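Local coordinates for protein dimethyl-sulfide monooxygenase (Hyphomicrobium sulfonivorans, PDB 6AK1) that oxidises dimethyl sulfide to methanethiol and formaldehyde as the FMN-dependent large subunit of a two-component, NADH-consuming monooxygenase, at residues Met279-Glu293 against Ile364-Val378. Residues are numbered along the deposited sequence; the frame is centred on the assembly and turned at random.
Sequences MLLTVITGDSDEAAE and IGGLGPVLVGGPQKV
L281 lays its CD1 methyl against the ring of P369, 3.8 Å from CG, the two side chains crossing at about a right angle; with CG anti to the backbone N (chi1 -176°), the same methyl also reaches CB of L371. M279 bends its chain so that CE meets P369 CG as well. Further along this face, V283 and V378 meet tip to tip, CG1 to CG1 at 3.9 Å. T282, I284, V370 and V372 line the other face, where I284 CB packs on V372 CG2 and A292 puts its methyl against V372 CG1. Between the faces runs a parallel ladder: T282 N to P369 O, L371 N to T282 O (2.8 Å), I284 N to L371 O and G373 N to I284 O. At one end, a water accepts from T282 OG1 and donates to G365 O and P369 O, linking the turn G365-G368 to the strand. At the other, T285 OG1 donates to G373 O (3.0 Å) in the carbonyl plane. D289 OD1 receives G374 N through its anti lone pair, 2.6 Å and nearly straight at 168°, and a second water joins it to K377 N. Replacing D289 by an alanine would probably leave G374 N without its acceptor, this water without one partner and the start of helix 375-388 less firmly held. K377 NZ, 5.9 Å from D289 OD1, hydrogen-bonds to V372 O. TIM-barrel strand 276-284 pairs with strands 243-246 and 393-397 and adds short strand 370-372; W385 and L382 of helix 375-388 cover M279, L281 and L371, and I412 of helix 403-418 meets T285 and V378.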
ATOM      1  N   MET A 279      -0.507   7.106   7.497  1.00 22.20           N
ATOM      2  CA  MET A 279       0.727   6.848   8.213  1.00 24.81           C
ATOM      3  C   MET A 279       0.675   5.464   8.838  1.00 21.81           C
ATOM      4  O   MET A 279      -0.384   4.976   9.221  1.00 21.69           O
ATOM      5  CB  MET A 279       0.982   7.901   9.300  1.00 23.24           C
ATOM      6  CG  MET A 279      -0.117   7.985  10.355  1.00 24.59           C
ATOM      7  SD  MET A 279       0.279   9.081  11.735  1.00 24.57           S
ATOM      8  CE  MET A 279       1.325   8.014  12.736  1.00 22.76           C
ATOM      9  N   LEU A 280       1.833   4.837   8.930  1.00 21.62           N
ATOM     10  CA  LEU A 280       1.948   3.565   9.621  1.00 21.99           C
ATOM     11  C   LEU A 280       1.759   3.777  11.122  1.00 23.37           C
ATOM     12  O   LEU A 280       2.309   4.718  11.702  1.00 23.77           O
ATOM     13  CB  LEU A 280       3.306   2.930   9.319  1.00 18.37           C
ATOM     14  CG  LEU A 280       3.727   1.724  10.165  1.00 24.75           C
ATOM     15  CD1 LEU A 280       2.807   0.573   9.850  1.00 22.99           C
ATOM     16  CD2 LEU A 280       5.160   1.341   9.874  1.00 19.55           C
ATOM     17  N   LEU A 281       0.965   2.906  11.744  1.00 19.47           N
ATOM     18  CA  LEU A 281       0.677   2.976  13.169  1.00 22.06           C
ATOM     19  C   LEU A 281       0.226   1.603  13.638  1.00 24.50           C
ATOM     20  O   LEU A 281      -0.523   0.914  12.932  1.00 22.52           O
ATOM     21  CB  LEU A 281      -0.409   4.008  13.493  1.00 19.79           C
ATOM     22  CG  LEU A 281      -0.728   4.246  14.977  1.00 23.92           C
ATOM     23  CD1 LEU A 281       0.475   4.878  15.740  1.00 24.91           C
ATOM     24  CD2 LEU A 281      -1.929   5.140  15.096  1.00 19.84           C
ATOM     25  N   THR A 282       0.694   1.214  14.823  1.00 23.11           N
ATOM     26  CA  THR A 282       0.255   0.004  15.510  1.00 22.99           C
ATOM     27  C   THR A 282      -0.448   0.401  16.799  1.00 23.78           C
ATOM     28  O   THR A 282       0.139   1.086  17.645  1.00 25.54           O
ATOM     29  CB  THR A 282       1.440  -0.910  15.818  1.00 24.30           C
ATOM     30  OG1 THR A 282       2.152  -1.181  14.604  1.00 25.41           O
ATOM     31  CG2 THR A 282       0.954  -2.216  16.460  1.00 21.32           C
ATOM     32  N   VAL A 283      -1.682  -0.053  16.965  1.00 23.17           N
ATOM     33  CA  VAL A 283      -2.507   0.279  18.116  1.00 22.25           C
ATOM     34  C   VAL A 283      -2.708  -0.985  18.944  1.00 25.31           C
ATOM     35  O   VAL A 283      -3.247  -1.982  18.445  1.00 24.91           O
ATOM     36  CB  VAL A 283      -3.853   0.877  17.685  1.00 19.99           C
ATOM     37  CG1 VAL A 283      -4.757   1.120  18.907  1.00 20.77           C
ATOM     38  CG2 VAL A 283      -3.629   2.160  16.906  1.00 22.90           C
ATOM     39  N   ILE A 284      -2.271  -0.945  20.201  1.00 24.22           N
ATOM     40  CA  ILE A 284      -2.606  -1.959  21.195  1.00 25.48           C
ATOM     41  C   ILE A 284      -3.576  -1.314  22.174  1.00 28.76           C
ATOM     42  O   ILE A 284      -3.230  -0.322  22.836  1.00 27.64           O
ATOM     43  CB  ILE A 284      -1.366  -2.490  21.939  1.00 26.82           C
ATOM     44  CG1 ILE A 284      -0.206  -2.811  20.981  1.00 29.00           C
ATOM     45  CG2 ILE A 284      -1.737  -3.707  22.813  1.00 22.54           C
ATOM     46  CD1 ILE A 284      -0.354  -4.116  20.238  1.00 28.70           C
ATOM     47  N   THR A 285      -4.781  -1.869  22.291  1.00 25.03           N
ATOM     48  CA  THR A 285      -5.782  -1.224  23.132  1.00 24.12           C
ATOM     49  C   THR A 285      -6.547  -2.275  23.938  1.00 27.23           C
ATOM     50  O   THR A 285      -6.211  -3.467  23.941  1.00 25.76           O
ATOM     51  CB  THR A 285      -6.714  -0.341  22.287  1.00 19.99           C
ATOM     52  OG1 THR A 285      -7.707   0.249  23.137  1.00 27.60           O
ATOM     53  CG2 THR A 285      -7.408  -1.156  21.219  1.00 23.85           C
ATOM     54  N   GLY A 286      -7.586  -1.795  24.619  1.00 30.69           N
ATOM     55  CA  GLY A 286      -8.360  -2.575  25.566  1.00 27.30           C
ATOM     56  C   GLY A 286      -9.277  -1.649  26.347  1.00 29.58           C
ATOM     57  O   GLY A 286      -9.405  -0.463  26.026  1.00 26.06           O
ATOM     58  N   ASP A 287      -9.911  -2.203  27.386  1.00 27.83           N
ATOM     59  CA  ASP A 287     -10.929  -1.434  28.097  1.00 30.29           C
ATOM     60  C   ASP A 287     -10.346  -0.287  28.920  1.00 29.44           C
ATOM     61  O   ASP A 287     -11.060   0.680  29.190  1.00 31.09           O
ATOM     62  CB  ASP A 287     -11.750  -2.335  29.012  1.00 29.48           C
ATOM     63  CG  ASP A 287     -13.150  -1.783  29.255  1.00 31.78           C
ATOM     64  OD1 ASP A 287     -13.674  -1.088  28.359  1.00 34.91           O
ATOM     65  OD2 ASP A 287     -13.722  -2.032  30.332  1.00 37.92           O
ATOM     66  N   SER A 288      -9.077  -0.366  29.313  1.00 27.13           N
ATOM     67  CA  SER A 288      -8.429   0.659  30.118  1.00 30.05           C
ATOM     68  C   SER A 288      -6.980   0.796  29.677  1.00 27.56           C
ATOM     69  O   SER A 288      -6.446  -0.059  28.961  1.00 27.48           O
ATOM     70  CB  SER A 288      -8.496   0.318  31.616  1.00 27.24           C
ATOM     71  OG  SER A 288      -7.681  -0.804  31.901  1.00 24.83           O
ATOM     72  N   ASP A 289      -6.333   1.888  30.109  1.00 29.82           N
ATOM     73  CA  ASP A 289      -4.901   2.015  29.854  1.00 26.52           C
ATOM     74  C   ASP A 289      -4.148   0.858  30.488  1.00 27.51           C
ATOM     75  O   ASP A 289      -3.159   0.371  29.929  1.00 27.50           O
ATOM     76  CB  ASP A 289      -4.356   3.343  30.386  1.00 28.51           C
ATOM     77  CG  ASP A 289      -4.940   4.561  29.677  1.00 34.73           C
ATOM     78  OD1 ASP A 289      -5.470   4.429  28.556  1.00 32.96           O
ATOM     79  OD2 ASP A 289      -4.884   5.663  30.262  1.00 37.58           O
ATOM     80  N   GLU A 290      -4.610   0.401  31.659  1.00 26.05           N
ATOM     81  CA  GLU A 290      -3.932  -0.685  32.359  1.00 26.78           C
ATOM     82  C   GLU A 290      -4.052  -1.990  31.584  1.00 26.52           C
ATOM     83  O   GLU A 290      -3.086  -2.755  31.488  1.00 24.86           O
ATOM     84  CB  GLU A 290      -4.513  -0.864  33.766  1.00 32.47           C
ATOM     85  CG  GLU A 290      -4.381   0.319  34.737  1.00 40.71           C
ATOM     86  CD  GLU A 290      -5.079   1.607  34.275  1.00 46.45           C
ATOM     87  OE1 GLU A 290      -4.491   2.694  34.479  1.00 57.90           O
ATOM     88  OE2 GLU A 290      -6.198   1.543  33.703  1.00 37.13           O
ATOM     89  N   ALA A 291      -5.241  -2.267  31.044  1.00 26.40           N
ATOM     90  CA  ALA A 291      -5.425  -3.468  30.240  1.00 27.60           C
ATOM     91  C   ALA A 291      -4.629  -3.384  28.947  1.00 25.62           C
ATOM     92  O   ALA A 291      -3.991  -4.363  28.549  1.00 25.05           O
ATOM     93  CB  ALA A 291      -6.910  -3.700  29.958  1.00 23.37           C
ATOM     94  N   ALA A 292      -4.636  -2.217  28.288  1.00 27.73           N
ATOM     95  CA  ALA A 292      -3.854  -2.064  27.061  1.00 23.85           C
ATOM     96  C   ALA A 292      -2.377  -2.295  27.326  1.00 26.19           C
ATOM     97  O   ALA A 292      -1.689  -2.942  26.532  1.00 29.55           O
ATOM     98  CB  ALA A 292      -4.073  -0.684  26.457  1.00 24.97           C
ATOM     99  N   GLU A 293      -1.880  -1.809  28.461  1.00 25.94           N
ATOM    100  CA  GLU A 293      -0.470  -1.980  28.775  1.00 26.65           C
ATOM    101  C   GLU A 293      -0.135  -3.440  29.066  1.00 27.46           C
ATOM    102  O   GLU A 293       0.892  -3.948  28.602  1.00 29.28           O
ATOM    103  CB  GLU A 293      -0.093  -1.069  29.953  1.00 33.93           C
ATOM    104  CG  GLU A 293       1.363  -1.186  30.418  1.00 34.09           C
ATOM    105  CD  GLU A 293       2.381  -0.822  29.332  1.00 36.76           C
ATOM    106  OE1 GLU A 293       2.096   0.056  28.483  1.00 35.97           O
ATOM    107  OE2 GLU A 293       3.470  -1.438  29.330  1.00 39.68           O
ATOM    108  N   ILE A 364       7.590  -5.010  18.434  1.00 29.81           N
ATOM    109  CA  ILE A 364       6.260  -4.567  18.020  1.00 29.03           C
ATOM    110  C   ILE A 364       6.393  -3.186  17.397  1.00 30.58           C
ATOM    111  O   ILE A 364       6.921  -2.262  18.031  1.00 31.74           O
ATOM    112  CB  ILE A 364       5.278  -4.504  19.200  1.00 30.61           C
ATOM    113  CG1 ILE A 364       4.988  -5.904  19.741  1.00 34.09           C
ATOM    114  CG2 ILE A 364       3.994  -3.795  18.768  1.00 29.84           C
ATOM    115  CD1 ILE A 364       4.113  -5.885  20.963  1.00 28.93           C
ATOM    116  N   GLY A 365       5.903  -3.035  16.174  1.00 28.09           N
ATOM    117  CA  GLY A 365       5.808  -1.739  15.531  1.00 28.37           C
ATOM    118  C   GLY A 365       6.800  -1.525  14.410  1.00 29.07           C
ATOM    119  O   GLY A 365       6.588  -0.640  13.575  1.00 31.60           O
ATOM    120  N   GLY A 366       7.870  -2.309  14.365  1.00 33.11           N
ATOM    121  CA  GLY A 366       8.871  -2.175  13.326  1.00 35.49           C
ATOM    122  C   GLY A 366       9.636  -0.874  13.439  1.00 30.97           C
ATOM    123  O   GLY A 366      10.369  -0.648  14.410  1.00 34.58           O
ATOM    124  N   LEU A 367       9.456  -0.013  12.438  1.00 33.22           N
ATOM    125  CA  LEU A 367      10.006   1.335  12.422  1.00 34.33           C
ATOM    126  C   LEU A 367       8.915   2.388  12.520  1.00 31.43           C
ATOM    127  O   LEU A 367       9.184   3.569  12.286  1.00 33.45           O
ATOM    128  CB  LEU A 367      10.842   1.554  11.157  1.00 30.60           C
ATOM    129  CG  LEU A 367      12.149   0.773  11.074  1.00 28.05           C
ATOM    130  CD1 LEU A 367      12.805   0.948   9.694  1.00 27.44           C
ATOM    131  CD2 LEU A 367      13.074   1.225  12.174  1.00 30.69           C
ATOM    132  N   GLY A 368       7.690   1.988  12.856  1.00 27.49           N
ATOM    133  CA  GLY A 368       6.607   2.923  13.015  1.00 23.92           C
ATOM    134  C   GLY A 368       6.225   3.098  14.471  1.00 28.08           C
ATOM    135  O   GLY A 368       6.600   2.306  15.342  1.00 24.02           O
ATOM    136  N   PRO A 369       5.449   4.138  14.755  1.00 23.63           N
ATOM    137  CA  PRO A 369       5.031   4.388  16.135  1.00 27.79           C
ATOM    138  C   PRO A 369       4.057   3.330  16.641  1.00 28.18           C
ATOM    139  O   PRO A 369       3.306   2.711  15.881  1.00 23.04           O
ATOM    140  CB  PRO A 369       4.373   5.774  16.065  1.00 23.54           C
ATOM    141  CG  PRO A 369       3.949   5.915  14.619  1.00 25.17           C
ATOM    142  CD  PRO A 369       4.924   5.134  13.806  1.00 25.86           C
ATOM    143  N   VAL A 370       4.094   3.122  17.953  1.00 26.87           N
ATOM    144  CA  VAL A 370       3.204   2.202  18.651  1.00 27.49           C
ATOM    145  C   VAL A 370       2.380   3.014  19.640  1.00 28.16           C
ATOM    146  O   VAL A 370       2.929   3.819  20.404  1.00 29.05           O
ATOM    147  CB  VAL A 370       3.997   1.097  19.370  1.00 27.09           C
ATOM    148  CG1 VAL A 370       3.060   0.145  20.097  1.00 27.36           C
ATOM    149  CG2 VAL A 370       4.864   0.368  18.376  1.00 25.92           C
ATOM    150  N   LEU A 371       1.070   2.813  19.625  1.00 25.29           N
ATOM    151  CA  LEU A 371       0.154   3.580  20.460  1.00 26.96           C
ATOM    152  C   LEU A 371      -0.573   2.608  21.379  1.00 27.38           C
ATOM    153  O   LEU A 371      -1.338   1.757  20.910  1.00 28.29           O
ATOM    154  CB  LEU A 371      -0.816   4.384  19.595  1.00 24.56           C
ATOM    155  CG  LEU A 371      -2.046   5.008  20.248  1.00 27.66           C
ATOM    156  CD1 LEU A 371      -1.661   5.892  21.462  1.00 25.74           C
ATOM    157  CD2 LEU A 371      -2.844   5.802  19.213  1.00 24.35           C
ATOM    158  N   VAL A 372      -0.327   2.731  22.682  1.00 26.09           N
ATOM    159  CA  VAL A 372      -0.873   1.833  23.697  1.00 25.49           C
ATOM    160  C   VAL A 372      -1.751   2.652  24.638  1.00 25.21           C
ATOM    161  O   VAL A 372      -1.317   3.693  25.139  1.00 26.34           O
ATOM    162  CB  VAL A 372       0.250   1.122  24.475  1.00 27.07           C
ATOM    163  CG1 VAL A 372      -0.315   0.242  25.570  1.00 23.45           C
ATOM    164  CG2 VAL A 372       1.135   0.316  23.529  1.00 24.99           C
ATOM    165  N   GLY A 373      -2.982   2.201  24.859  1.00 22.61           N
ATOM    166  CA  GLY A 373      -3.875   2.902  25.763  1.00 25.14           C
ATOM    167  C   GLY A 373      -5.293   2.388  25.648  1.00 26.35           C
ATOM    168  O   GLY A 373      -5.619   1.563  24.786  1.00 25.09           O
ATOM    169  N   GLY A 374      -6.138   2.879  26.564  1.00 26.17           N
ATOM    170  CA  GLY A 374      -7.566   2.669  26.476  1.00 26.31           C
ATOM    171  C   GLY A 374      -8.192   3.575  25.431  1.00 27.70           C
ATOM    172  O   GLY A 374      -7.517   4.360  24.759  1.00 22.95           O
ATOM    173  N   PRO A 375      -9.522   3.479  25.293  1.00 30.19           N
ATOM    174  CA  PRO A 375     -10.197   4.194  24.188  1.00 27.74           C
ATOM    175  C   PRO A 375      -9.980   5.701  24.173  1.00 27.60           C
ATOM    176  O   PRO A 375      -9.763   6.271  23.097  1.00 27.86           O
ATOM    177  CB  PRO A 375     -11.677   3.834  24.398  1.00 29.67           C
ATOM    178  CG  PRO A 375     -11.639   2.532  25.154  1.00 28.37           C
ATOM    179  CD  PRO A 375     -10.455   2.639  26.066  1.00 28.48           C
ATOM    180  N   GLN A 376     -10.032   6.368  25.329  1.00 27.65           N
ATOM    181  CA  GLN A 376      -9.863   7.822  25.372  1.00 24.85           C
ATOM    182  C   GLN A 376      -8.463   8.233  24.937  1.00 26.58           C
ATOM    183  O   GLN A 376      -8.296   9.091  24.059  1.00 28.22           O
ATOM    184  CB  GLN A 376     -10.139   8.355  26.788  1.00 28.55           C
ATOM    185  CG  GLN A 376     -11.551   8.177  27.292  1.00 28.52           C
ATOM    186  CD  GLN A 376     -12.573   8.591  26.265  1.00 38.01           C
ATOM    187  OE1 GLN A 376     -12.524   9.705  25.738  1.00 36.44           O
ATOM    188  NE2 GLN A 376     -13.498   7.683  25.953  1.00 40.08           N
ATOM    189  N   LYS A 377      -7.438   7.645  25.563  1.00 24.87           N
ATOM    190  CA  LYS A 377      -6.066   8.013  25.234  1.00 24.79           C
ATOM    191  C   LYS A 377      -5.738   7.659  23.786  1.00 29.03           C
ATOM    192  O   LYS A 377      -5.038   8.412  23.097  1.00 27.74           O
ATOM    193  CB  LYS A 377      -5.105   7.324  26.199  1.00 22.59           C
ATOM    194  CG  LYS A 377      -3.629   7.413  25.824  1.00 26.19           C
ATOM    195  CD  LYS A 377      -2.809   6.587  26.820  1.00 34.08           C
ATOM    196  CE  LYS A 377      -1.308   6.847  26.728  1.00 35.24           C
ATOM    197  NZ  LYS A 377      -0.703   6.249  25.506  1.00 34.87           N
ATOM    198  N   VAL A 378      -6.238   6.517  23.302  1.00 25.15           N
ATOM    199  CA  VAL A 378      -5.993   6.141  21.914  1.00 24.57           C
ATOM    200  C   VAL A 378      -6.689   7.111  20.968  1.00 26.29           C
ATOM    201  O   VAL A 378      -6.059   7.662  20.061  1.00 26.84           O
ATOM    202  CB  VAL A 378      -6.425   4.688  21.654  1.00 21.18           C
ATOM    203  CG1 VAL A 378      -6.396   4.411  20.163  1.00 24.62           C
ATOM    204  CG2 VAL A 378      -5.489   3.740  22.382  1.00 22.76           C
TER
HETATM  205  O   HOH W   1       4.097   0.701  14.012  1.00 24.37           O
HETATM  206  O   HOH W   2      -7.791   5.820  28.197  1.00 29.56           O